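Local coordinates for protein flavin-dependent thymidylate synthase (Thermus thermophilus, PDB 6J61) that probably catalyses the reductive methylation of dUMP to dTMP, using methylenetetrahydrofolate as methyl donor and a bound FAD cofactor, as a homotetramer, at residues A[67-72]-A[167-172]. Numbering follows the deposited sequence.
Sequences KFHVKA and EFYWKQ
Phe68 and Trp170 form one hydrogen-bonded pair between the antiparallel strand segments 67-72 and 167-172, and Val70 and Phe168 form the next; the segment axes run at 156° to each other. Each pair is closed by two backbone bonds, among them Val70 N to Phe168 O at 2.8 Å. His69 and Tyr169 face each other in the non-hydrogen-bonded pair between them.

On the face carrying Val70 and Phe168, CB of Val70 sits 4.0 Å from the centroid of the Phe168 ring, a CH-pi contact displaced toward the CE2-CZ rim. A chi1 of 57° wedges CG of Phe168 between its own backbone N and carbonyl carbon, which turns a face of the ring toward Val70 as the two side chains lie side by side.

Across the other face His69 reaches diagonally to Glu167: NE2 donates to OE2 over 2.9 Å, nearly straight and in the imidazole plane, but meets the carboxylate from above its plane. ND1 is held by Arg16, OE1 of Glu167 by Tyr35 of the second subunit, while CE1 of Tyr169 lies over one face of the imidazole, 3.9 Å from CG of His69. A leucine at His69 would probably leave OE2 of Glu167 and the Arg16 guanidinium without this shared partner.

Strand 13-21 flanks 65-73 within the antiparallel sheet. Helix 191-207 packs on Phe68 and Val70, Trp80 meets Phe168 and Trp170 edge-to-face, and the second subunit covers the His69-Tyr169 face, consistent with the tetramer that shares its FAD sites.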
loop_
_atom_site.group_PDB
_atom_site.type_symbol
_atom_site.label_atom_id
_atom_site.label_comp_id
_atom_site.label_asym_id
_atom_site.label_seq_id
_atom_site.Cartn_x
_atom_site.Cartn_y
_atom_site.Cartn_z
ATOM N N LYS A 67 -15.164 -5.875 7.969
ATOM C CA LYS A 67 -15.506 -6.316 6.624
ATOM C C LYS A 67 -16.994 -6.054 6.414
ATOM O O LYS A 67 -17.828 -6.587 7.137
ATOM C CB LYS A 67 -15.175 -7.803 6.468
ATOM C CG LYS A 67 -15.438 -8.360 5.080
ATOM C CD LYS A 67 -14.617 -9.623 4.782
ATOM C CE LYS A 67 -14.951 -10.788 5.718
ATOM N NZ LYS A 67 -14.248 -12.046 5.318
ATOM N N PHE A 68 -17.325 -5.221 5.433
ATOM C CA PHE A 68 -18.721 -4.892 5.171
ATOM C C PHE A 68 -19.257 -5.352 3.817
ATOM O O PHE A 68 -18.501 -5.626 2.884
ATOM C CB PHE A 68 -18.953 -3.374 5.261
ATOM C CG PHE A 68 -18.547 -2.759 6.578
ATOM C CD1 PHE A 68 -17.219 -2.432 6.831
ATOM C CD2 PHE A 68 -19.503 -2.470 7.550
ATOM C CE1 PHE A 68 -16.849 -1.822 8.026
ATOM C CE2 PHE A 68 -19.133 -1.857 8.751
ATOM C CZ PHE A 68 -17.804 -1.534 8.985
ATOM N N HIS A 69 -20.582 -5.417 3.741
ATOM C CA HIS A 69 -21.318 -5.776 2.537
ATOM C C HIS A 69 -22.044 -4.462 2.257
ATOM O O HIS A 69 -22.931 -4.055 3.015
ATOM C CB HIS A 69 -22.312 -6.902 2.846
ATOM C CG HIS A 69 -23.150 -7.325 1.674
ATOM N ND1 HIS A 69 -24.105 -8.315 1.764
ATOM C CD2 HIS A 69 -23.181 -6.891 0.391
ATOM C CE1 HIS A 69 -24.687 -8.472 0.590
ATOM N NE2 HIS A 69 -24.145 -7.620 -0.262
ATOM N N VAL A 70 -21.645 -3.777 1.192
ATOM C CA VAL A 70 -22.235 -2.487 0.863
ATOM C C VAL A 70 -22.933 -2.474 -0.489
ATOM O O VAL A 70 -22.427 -3.008 -1.477
ATOM C CB VAL A 70 -21.149 -1.371 0.845
ATOM C CG1 VAL A 70 -21.803 0.018 0.728
ATOM C CG2 VAL A 70 -20.275 -1.474 2.088
ATOM N N LYS A 71 -24.100 -1.844 -0.524
ATOM C CA LYS A 71 -24.885 -1.709 -1.745
ATOM C C LYS A 71 -25.005 -0.201 -1.941
ATOM O O LYS A 71 -25.500 0.508 -1.060
ATOM C CB LYS A 71 -26.269 -2.344 -1.547
ATOM C CG LYS A 71 -27.156 -2.331 -2.779
ATOM C CD LYS A 71 -28.481 -3.028 -2.528
ATOM C CE LYS A 71 -29.325 -3.015 -3.797
ATOM N NZ LYS A 71 -30.717 -3.497 -3.579
ATOM N N ALA A 72 -24.543 0.295 -3.082
ATOM C CA ALA A 72 -24.589 1.726 -3.331
ATOM C C ALA A 72 -24.523 2.097 -4.794
ATOM O O ALA A 72 -24.152 1.293 -5.638
ATOM C CB ALA A 72 -23.442 2.408 -2.591
ATOM N N GLU A 167 -23.053 -3.705 -5.636
ATOM C CA GLU A 167 -22.706 -4.249 -4.328
ATOM C C GLU A 167 -21.270 -4.693 -4.277
ATOM O O GLU A 167 -20.690 -5.059 -5.301
ATOM C CB GLU A 167 -23.557 -5.463 -3.976
ATOM C CG GLU A 167 -25.035 -5.268 -4.065
ATOM C CD GLU A 167 -25.782 -6.497 -3.588
ATOM O OE1 GLU A 167 -26.988 -6.590 -3.881
ATOM O OE2 GLU A 167 -25.169 -7.367 -2.920
ATOM N N PHE A 168 -20.716 -4.687 -3.067
ATOM C CA PHE A 168 -19.349 -5.116 -2.846
ATOM C C PHE A 168 -19.029 -5.394 -1.380
ATOM O O PHE A 168 -19.776 -5.027 -0.474
ATOM C CB PHE A 168 -18.371 -4.063 -3.378
ATOM C CG PHE A 168 -18.553 -2.688 -2.773
ATOM C CD1 PHE A 168 -19.414 -1.766 -3.359
ATOM C CD2 PHE A 168 -17.813 -2.301 -1.652
ATOM C CE1 PHE A 168 -19.535 -0.464 -2.850
ATOM C CE2 PHE A 168 -17.927 -1.004 -1.133
ATOM C CZ PHE A 168 -18.791 -0.079 -1.737
ATOM N N TYR A 169 -17.908 -6.070 -1.173
ATOM C CA TYR A 169 -17.406 -6.379 0.156
ATOM C C TYR A 169 -16.261 -5.401 0.385
ATOM O O TYR A 169 -15.381 -5.265 -0.462
ATOM C CB TYR A 169 -16.881 -7.818 0.209
ATOM C CG TYR A 169 -17.891 -8.814 0.724
ATOM C CD1 TYR A 169 -19.227 -8.748 0.323
ATOM C CD2 TYR A 169 -17.512 -9.824 1.616
ATOM C CE1 TYR A 169 -20.162 -9.655 0.801
ATOM C CE2 TYR A 169 -18.441 -10.746 2.100
ATOM C CZ TYR A 169 -19.767 -10.655 1.689
ATOM O OH TYR A 169 -20.706 -11.559 2.154
ATOM N N TRP A 170 -16.280 -4.716 1.518
ATOM C CA TRP A 170 -15.245 -3.752 1.848
ATOM C C TRP A 170 -14.554 -4.225 3.125
ATOM O O TRP A 170 -15.177 -4.345 4.182
ATOM C CB TRP A 170 -15.891 -2.368 2.023
ATOM C CG TRP A 170 -14.948 -1.228 2.314
ATOM C CD1 TRP A 170 -14.681 -0.663 3.536
ATOM C CD2 TRP A 170 -14.138 -0.527 1.369
ATOM N NE1 TRP A 170 -13.753 0.346 3.404
ATOM C CE2 TRP A 170 -13.402 0.450 2.085
ATOM C CE3 TRP A 170 -13.958 -0.626 -0.018
ATOM C CZ2 TRP A 170 -12.503 1.315 1.462
ATOM C CZ3 TRP A 170 -13.057 0.244 -0.643
ATOM C CH2 TRP A 170 -12.342 1.199 0.100
ATOM N N LYS A 171 -13.263 -4.525 3.005
ATOM C CA LYS A 171 -12.447 -4.990 4.134
ATOM C C LYS A 171 -11.387 -3.941 4.463
ATOM O O LYS A 171 -10.539 -3.621 3.624
ATOM C CB LYS A 171 -11.758 -6.310 3.783
ATOM C CG LYS A 171 -11.146 -7.008 4.983
ATOM C CD LYS A 171 -9.686 -6.640 5.225
ATOM C CE LYS A 171 -8.767 -7.381 4.294
ATOM N NZ LYS A 171 -7.364 -6.890 4.358
ATOM N N GLN A 172 -11.414 -3.423 5.686
ATOM C CA GLN A 172 -10.456 -2.394 6.065
ATOM C C GLN A 172 -10.146 -2.359 7.554
ATOM O O GLN A 172 -11.016 -2.589 8.380
ATOM C CB GLN A 172 -10.990 -1.033 5.605
ATOM C CG GLN A 172 -10.009 0.112 5.693
ATOM C CD GLN A 172 -10.485 1.298 4.897
ATOM O OE1 GLN A 172 -11.667 1.651 4.951
ATOM N NE2 GLN A 172 -9.578 1.922 4.147
#